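Long-range contact in actinorhodin polyketide putative beta-ketoacyl synthase 2 (PDB 1TQY), which is the chain length factor of the actinorhodin polyketide synthase, a ketosynthase-family protein that probably acts in building the polyketide chain of this antibiotic: residues B[325-337]-B[365-379]. Sequence-based numbering, arbitrary orientation.
Sequences GREGVPVTVPKTT and TAGVTSVPREYGIDL
Val331 and Leu379 pair as parallel beta neighbours, with Val331 N donating to Asp378 O at 2.7 Å, and toward the start of 325-337 Glu327 N donates to Gly376 O. Both side chains of the bridge lie on one face of the sheet, where Val331 CG1 meets Leu379 CD2 at 4.0 Å. Next to it one water links the segments, donating to Val329 O and accepting from Asp378 N, while the Asp378 carboxylate turns to Arg385 in a salt bridge. Arg326, bent at chi3 (59°), brings its guanidinium to the 3-10 turn 373-375. There NH1 makes a nearly straight bond to Glu374 O (2.8 Å, 173°), and NH2 reaches Arg373 O, which also accepts from Gly376 N on the opposite face of its carbonyl plane. Gly376 CA packs over one guanidinium face, 3.2 Å above the plane and offset toward its rim. Farther along, Thr365 OG1 accepts from Val333 N (2.8 Å) and is also hydrogen-bonded to Val380 O; its side chain crosses that of Thr336 at about a right angle, bringing the methyls Thr365 CG2 and Thr336 CG2 to 3.6 Å. Thr336 OG1, set between its own N and carbonyl carbon (chi1 47°), donates to Val333 O and accepts from Ala366 N at 2.9 Å. Strand 330-332 thus lies between the parallel strands 301-303 and 378-379, the short, weakly bonded 378-379 strand coming last in this part of the C-terminal half of the thiolase fold.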
ATOM      1  N   GLY B 325      -4.869  18.004  28.075  1.00 24.60           N
ATOM      2  CA  GLY B 325      -5.189  19.303  28.666  1.00 23.44           C
ATOM      3  C   GLY B 325      -4.370  20.373  27.971  1.00 25.12           C
ATOM      4  O   GLY B 325      -3.295  20.077  27.450  1.00 25.57           O
ATOM      5  N   ARG B 326      -4.849  21.611  27.934  1.00 24.12           N
ATOM      6  CA  ARG B 326      -4.073  22.657  27.262  1.00 24.88           C
ATOM      7  C   ARG B 326      -2.751  22.904  27.999  1.00 24.31           C
ATOM      8  O   ARG B 326      -2.710  22.928  29.234  1.00 22.23           O
ATOM      9  CB  ARG B 326      -4.925  23.928  27.118  1.00 27.13           C
ATOM     10  CG  ARG B 326      -6.035  23.756  26.060  1.00 28.15           C
ATOM     11  CD  ARG B 326      -7.125  24.818  26.159  1.00 26.84           C
ATOM     12  NE  ARG B 326      -6.612  26.171  26.001  1.00 27.75           N
ATOM     13  CZ  ARG B 326      -6.325  26.743  24.835  1.00 26.42           C
ATOM     14  NH1 ARG B 326      -6.497  26.090  23.694  1.00 25.74           N
ATOM     15  NH2 ARG B 326      -5.874  27.985  24.811  1.00 24.37           N
ATOM     16  N   GLU B 327      -1.679  23.065  27.219  1.00 23.33           N
ATOM     17  CA  GLU B 327      -0.319  23.228  27.742  1.00 25.25           C
ATOM     18  C   GLU B 327      -0.019  22.061  28.711  1.00 24.75           C
ATOM     19  O   GLU B 327       0.890  22.137  29.544  1.00 26.07           O
ATOM     20  CB  GLU B 327      -0.152  24.561  28.491  1.00 26.14           C
ATOM     21  CG  GLU B 327      -0.314  25.832  27.671  1.00 28.87           C
ATOM     22  CD  GLU B 327      -1.770  26.308  27.581  1.00 33.03           C
ATOM     23  OE1 GLU B 327      -2.582  25.916  28.452  1.00 32.64           O
ATOM     24  OE2 GLU B 327      -2.092  27.085  26.652  1.00 34.53           O
ATOM     25  N   GLY B 328      -0.790  20.982  28.596  1.00 24.57           N
ATOM     26  CA  GLY B 328      -0.631  19.836  29.485  1.00 26.19           C
ATOM     27  C   GLY B 328       0.521  18.876  29.221  1.00 26.00           C
ATOM     28  O   GLY B 328       0.762  17.960  30.007  1.00 26.00           O
ATOM     29  N   VAL B 329       1.236  19.076  28.122  1.00 24.47           N
ATOM     30  CA  VAL B 329       2.343  18.204  27.795  1.00 24.34           C
ATOM     31  C   VAL B 329       3.252  18.880  26.785  1.00 24.17           C
ATOM     32  O   VAL B 329       2.793  19.626  25.926  1.00 24.78           O
ATOM     33  CB  VAL B 329       1.809  16.837  27.249  1.00 24.71           C
ATOM     34  CG1 VAL B 329       1.019  17.059  25.960  1.00 25.40           C
ATOM     35  CG2 VAL B 329       2.950  15.860  27.046  1.00 24.31           C
ATOM     36  N   PRO B 330       4.571  18.670  26.914  1.00 22.91           N
ATOM     37  CA  PRO B 330       5.498  19.288  25.968  1.00 22.28           C
ATOM     38  C   PRO B 330       5.151  18.831  24.565  1.00 22.77           C
ATOM     39  O   PRO B 330       4.871  17.654  24.346  1.00 22.73           O
ATOM     40  CB  PRO B 330       6.855  18.759  26.421  1.00 21.98           C
ATOM     41  CG  PRO B 330       6.685  18.676  27.911  1.00 21.58           C
ATOM     42  CD  PRO B 330       5.299  18.051  28.039  1.00 22.18           C
ATOM     43  N   VAL B 331       5.142  19.757  23.621  1.00 22.32           N
ATOM     44  CA  VAL B 331       4.848  19.391  22.246  1.00 22.83           C
ATOM     45  C   VAL B 331       6.036  19.860  21.431  1.00 23.65           C
ATOM     46  O   VAL B 331       6.632  20.892  21.733  1.00 23.97           O
ATOM     47  CB  VAL B 331       3.580  20.090  21.706  1.00 22.88           C
ATOM     48  CG1 VAL B 331       3.375  19.724  20.233  1.00 21.77           C
ATOM     49  CG2 VAL B 331       2.365  19.675  22.519  1.00 24.31           C
ATOM     50  N   THR B 332       6.395  19.101  20.405  1.00 24.60           N
ATOM     51  CA  THR B 332       7.510  19.495  19.561  1.00 23.77           C
ATOM     52  C   THR B 332       7.311  19.041  18.122  1.00 23.48           C
ATOM     53  O   THR B 332       6.595  18.078  17.850  1.00 23.09           O
ATOM     54  CB  THR B 332       8.857  18.974  20.124  1.00 22.93           C
ATOM     55  OG1 THR B 332       9.926  19.498  19.328  1.00 24.40           O
ATOM     56  CG2 THR B 332       8.920  17.458  20.081  1.00 21.88           C
ATOM     57  N   VAL B 333       7.938  19.761  17.197  1.00 22.24           N
ATOM     58  CA  VAL B 333       7.825  19.455  15.780  1.00 22.51           C
ATOM     59  C   VAL B 333       9.196  19.592  15.114  1.00 23.90           C
ATOM     60  O   VAL B 333       9.475  20.580  14.435  1.00 24.14           O
ATOM     61  CB  VAL B 333       6.813  20.416  15.098  1.00 21.61           C
ATOM     62  CG1 VAL B 333       6.654  20.075  13.628  1.00 18.95           C
ATOM     63  CG2 VAL B 333       5.466  20.327  15.812  1.00 22.01           C
ATOM     64  N   PRO B 334      10.076  18.596  15.307  1.00 25.38           N
ATOM     65  CA  PRO B 334      11.409  18.668  14.697  1.00 24.76           C
ATOM     66  C   PRO B 334      11.393  18.684  13.170  1.00 24.06           C
ATOM     67  O   PRO B 334      12.333  19.176  12.548  1.00 23.68           O
ATOM     68  CB  PRO B 334      12.111  17.437  15.267  1.00 24.53           C
ATOM     69  CG  PRO B 334      11.439  17.260  16.604  1.00 27.61           C
ATOM     70  CD  PRO B 334       9.989  17.460  16.240  1.00 24.54           C
ATOM     71  N   LYS B 335      10.332  18.163  12.560  1.00 24.44           N
ATOM     72  CA  LYS B 335      10.276  18.145  11.104  1.00 23.19           C
ATOM     73  C   LYS B 335      10.405  19.542  10.496  1.00 23.85           C
ATOM     74  O   LYS B 335      10.507  19.687   9.275  1.00 23.78           O
ATOM     75  CB  LYS B 335       9.003  17.455  10.598  1.00 23.22           C
ATOM     76  CG  LYS B 335       7.690  18.083  11.037  1.00 23.83           C
ATOM     77  CD  LYS B 335       6.504  17.426  10.316  1.00 24.66           C
ATOM     78  CE  LYS B 335       6.357  15.943  10.688  1.00 22.12           C
ATOM     79  NZ  LYS B 335       5.956  15.768  12.134  1.00 23.54           N
ATOM     80  N   THR B 336      10.396  20.571  11.337  1.00 23.42           N
ATOM     81  CA  THR B 336      10.569  21.927  10.836  1.00 22.10           C
ATOM     82  C   THR B 336      11.975  22.035  10.237  1.00 22.39           C
ATOM     83  O   THR B 336      12.250  22.924   9.429  1.00 19.77           O
ATOM     84  CB  THR B 336      10.424  22.973  11.966  1.00 22.37           C
ATOM     85  OG1 THR B 336      11.195  22.562  13.105  1.00 22.53           O
ATOM     86  CG2 THR B 336       8.962  23.126  12.378  1.00 20.39           C
ATOM     87  N   THR B 337      12.859  21.122  10.630  1.00 22.72           N
ATOM     88  CA  THR B 337      14.219  21.128  10.110  1.00 24.54           C
ATOM     89  C   THR B 337      14.377  20.314   8.830  1.00 25.38           C
ATOM     90  O   THR B 337      15.402  20.416   8.158  1.00 25.71           O
ATOM     91  CB  THR B 337      15.241  20.576  11.136  1.00 22.94           C
ATOM     92  OG1 THR B 337      14.902  19.223  11.472  1.00 25.79           O
ATOM     93  CG2 THR B 337      15.261  21.428  12.386  1.00 22.28           C
ATOM     94  N   THR B 365      11.890  22.607  18.305  1.00 26.36           N
ATOM     95  CA  THR B 365      11.211  22.988  17.071  1.00 25.68           C
ATOM     96  C   THR B 365      11.906  24.243  16.563  1.00 26.46           C
ATOM     97  O   THR B 365      12.115  25.189  17.323  1.00 28.32           O
ATOM     98  CB  THR B 365       9.725  23.315  17.308  1.00 25.05           C
ATOM     99  OG1 THR B 365       9.098  22.219  17.985  1.00 24.67           O
ATOM    100  CG2 THR B 365       9.019  23.561  15.978  1.00 23.91           C
ATOM    101  N   ALA B 366      12.260  24.242  15.282  1.00 26.27           N
ATOM    102  CA  ALA B 366      12.944  25.366  14.648  1.00 26.76           C
ATOM    103  C   ALA B 366      11.975  26.305  13.927  1.00 27.96           C
ATOM    104  O   ALA B 366      10.884  25.893  13.532  1.00 27.21           O
ATOM    105  CB  ALA B 366      13.974  24.840  13.643  1.00 26.24           C
ATOM    106  N   GLY B 367      12.381  27.567  13.771  1.00 28.73           N
ATOM    107  CA  GLY B 367      11.580  28.553  13.055  1.00 30.26           C
ATOM    108  C   GLY B 367      10.453  29.271  13.775  1.00 30.00           C
ATOM    109  O   GLY B 367      10.405  30.505  13.788  1.00 30.45           O
ATOM    110  N   VAL B 368       9.535  28.495  14.340  1.00 29.03           N
ATOM    111  CA  VAL B 368       8.391  29.030  15.069  1.00 28.61           C
ATOM    112  C   VAL B 368       8.862  30.008  16.138  1.00 28.08           C
ATOM    113  O   VAL B 368       9.800  29.710  16.878  1.00 27.46           O
ATOM    114  CB  VAL B 368       7.608  27.882  15.749  1.00 28.68           C
ATOM    115  CG1 VAL B 368       6.339  28.415  16.419  1.00 26.55           C
ATOM    116  CG2 VAL B 368       7.271  26.821  14.717  1.00 28.16           C
ATOM    117  N   THR B 369       8.221  31.172  16.210  1.00 27.98           N
ATOM    118  CA  THR B 369       8.574  32.182  17.202  1.00 29.64           C
ATOM    119  C   THR B 369       7.363  32.635  18.008  1.00 30.57           C
ATOM    120  O   THR B 369       7.510  33.042  19.156  1.00 31.07           O
ATOM    121  CB  THR B 369       9.208  33.424  16.550  1.00 29.23           C
ATOM    122  OG1 THR B 369       8.283  33.986  15.610  1.00 30.84           O
ATOM    123  CG2 THR B 369      10.497  33.051  15.829  1.00 28.46           C
ATOM    124  N   SER B 370       6.166  32.597  17.423  1.00 30.35           N
ATOM    125  CA  SER B 370       4.979  32.994  18.191  1.00 31.09           C
ATOM    126  C   SER B 370       3.794  32.063  17.995  1.00 29.12           C
ATOM    127  O   SER B 370       3.184  32.001  16.929  1.00 28.45           O
ATOM    128  CB  SER B 370       4.569  34.451  17.897  1.00 30.87           C
ATOM    129  OG  SER B 370       4.095  34.634  16.579  1.00 39.50           O
ATOM    130  N   VAL B 371       3.483  31.332  19.055  1.00 28.25           N
ATOM    131  CA  VAL B 371       2.383  30.388  19.041  1.00 28.04           C
ATOM    132  C   VAL B 371       1.117  31.045  19.599  1.00 29.20           C
ATOM    133  O   VAL B 371       1.115  31.549  20.723  1.00 30.02           O
ATOM    134  CB  VAL B 371       2.730  29.139  19.888  1.00 25.92           C
ATOM    135  CG1 VAL B 371       1.548  28.188  19.949  1.00 22.46           C
ATOM    136  CG2 VAL B 371       3.947  28.440  19.288  1.00 28.21           C
ATOM    137  N   PRO B 372       0.035  31.072  18.802  1.00 28.65           N
ATOM    138  CA  PRO B 372      -1.246  31.660  19.202  1.00 28.82           C
ATOM    139  C   PRO B 372      -1.778  31.015  20.477  1.00 28.29           C
ATOM    140  O   PRO B 372      -1.777  29.785  20.607  1.00 29.34           O
ATOM    141  CB  PRO B 372      -2.153  31.357  18.018  1.00 28.16           C
ATOM    142  CG  PRO B 372      -1.216  31.325  16.864  1.00 31.01           C
ATOM    143  CD  PRO B 372       0.001  30.621  17.402  1.00 28.00           C
ATOM    144  N   ARG B 373      -2.243  31.845  21.406  1.00 28.85           N
ATOM    145  CA  ARG B 373      -2.808  31.375  22.672  1.00 28.66           C
ATOM    146  C   ARG B 373      -3.932  30.383  22.371  1.00 27.57           C
ATOM    147  O   ARG B 373      -4.193  29.453  23.140  1.00 27.62           O
ATOM    148  CB  ARG B 373      -3.340  32.583  23.468  1.00 30.03           C
ATOM    149  CG  ARG B 373      -4.269  32.259  24.649  1.00 34.97           C
ATOM    150  CD  ARG B 373      -3.604  31.356  25.674  1.00 36.46           C
ATOM    151  NE  ARG B 373      -4.507  30.957  26.759  1.00 39.93           N
ATOM    152  CZ  ARG B 373      -4.894  31.751  27.755  1.00 41.03           C
ATOM    153  NH1 ARG B 373      -4.458  33.005  27.812  1.00 42.12           N
ATOM    154  NH2 ARG B 373      -5.707  31.292  28.701  1.00 40.83           N
ATOM    155  N   GLU B 374      -4.585  30.591  21.232  1.00 27.27           N
ATOM    156  CA  GLU B 374      -5.685  29.741  20.786  1.00 28.15           C
ATOM    157  C   GLU B 374      -5.302  28.259  20.812  1.00 27.37           C
ATOM    158  O   GLU B 374      -6.065  27.421  21.292  1.00 27.16           O
ATOM    159  CB  GLU B 374      -6.101  30.151  19.362  1.00 31.03           C
ATOM    160  CG  GLU B 374      -7.248  29.344  18.752  1.00 35.42           C
ATOM    161  CD  GLU B 374      -7.327  29.479  17.229  1.00 39.18           C
ATOM    162  OE1 GLU B 374      -7.129  30.602  16.710  1.00 40.88           O
ATOM    163  OE2 GLU B 374      -7.601  28.460  16.550  1.00 40.64           O
ATOM    164  N   TYR B 375      -4.116  27.932  20.305  1.00 25.97           N
ATOM    165  CA  TYR B 375      -3.676  26.530  20.267  1.00 25.62           C
ATOM    166  C   TYR B 375      -3.488  25.886  21.635  1.00 25.81           C
ATOM    167  O   TYR B 375      -3.562  24.658  21.777  1.00 24.49           O
ATOM    168  CB  TYR B 375      -2.381  26.398  19.452  1.00 25.28           C
ATOM    169  CG  TYR B 375      -2.508  26.886  18.022  1.00 27.24           C
ATOM    170  CD1 TYR B 375      -3.763  27.036  17.427  1.00 27.15           C
ATOM    171  CD2 TYR B 375      -1.380  27.154  17.249  1.00 27.22           C
ATOM    172  CE1 TYR B 375      -3.893  27.438  16.102  1.00 28.30           C
ATOM    173  CE2 TYR B 375      -1.503  27.553  15.918  1.00 27.36           C
ATOM    174  CZ  TYR B 375      -2.769  27.690  15.358  1.00 27.27           C
ATOM    175  OH  TYR B 375      -2.902  28.057  14.038  1.00 29.74           O
ATOM    176  N   GLY B 376      -3.225  26.718  22.638  1.00 26.18           N
ATOM    177  CA  GLY B 376      -3.034  26.214  23.986  1.00 25.67           C
ATOM    178  C   GLY B 376      -2.054  25.058  24.081  1.00 26.27           C
ATOM    179  O   GLY B 376      -2.385  24.014  24.627  1.00 26.24           O
ATOM    180  N   ILE B 377      -0.846  25.224  23.554  1.00 26.00           N
ATOM    181  CA  ILE B 377       0.123  24.142  23.626  1.00 27.22           C
ATOM    182  C   ILE B 377       1.452  24.604  24.200  1.00 27.90           C
ATOM    183  O   ILE B 377       1.806  25.779  24.110  1.00 27.92           O
ATOM    184  CB  ILE B 377       0.394  23.517  22.245  1.00 27.57           C
ATOM    185  CG1 ILE B 377       0.959  24.569  21.296  1.00 27.54           C
ATOM    186  CG2 ILE B 377      -0.893  22.922  21.686  1.00 29.23           C
ATOM    187  CD1 ILE B 377       1.367  24.002  19.947  1.00 30.12           C
ATOM    188  N   ASP B 378       2.181  23.678  24.813  1.00 27.85           N
ATOM    189  CA  ASP B 378       3.492  23.984  25.368  1.00 27.56           C
ATOM    190  C   ASP B 378       4.520  23.515  24.333  1.00 27.13           C
ATOM    191  O   ASP B 378       4.985  22.381  24.401  1.00 27.04           O
ATOM    192  CB  ASP B 378       3.680  23.242  26.699  1.00 27.22           C
ATOM    193  CG  ASP B 378       5.074  23.433  27.291  1.00 28.50           C
ATOM    194  OD1 ASP B 378       5.779  24.385  26.891  1.00 27.68           O
ATOM    195  OD2 ASP B 378       5.461  22.641  28.171  1.00 30.09           O
ATOM    196  N   LEU B 379       4.855  24.373  23.368  1.00 27.32           N
ATOM    197  CA  LEU B 379       5.822  24.015  22.319  1.00 26.94           C
ATOM    198  C   LEU B 379       7.275  24.158  22.745  1.00 26.01           C
ATOM    199  O   LEU B 379       7.639  25.143  23.375  1.00 24.96           O
ATOM    200  CB  LEU B 379       5.631  24.880  21.069  1.00 25.88           C
ATOM    201  CG  LEU B 379       5.018  24.282  19.800  1.00 29.65           C
ATOM    202  CD1 LEU B 379       5.308  25.233  18.637  1.00 29.30           C
ATOM    203  CD2 LEU B 379       5.600  22.911  19.505  1.00 25.51           C
TER
HETATM  204  O   HOH W   1      -1.819  20.740  24.884  1.00 25.36           O
HETATM  205  O   HOH W   2       0.797  21.422  25.231  1.00 34.63           O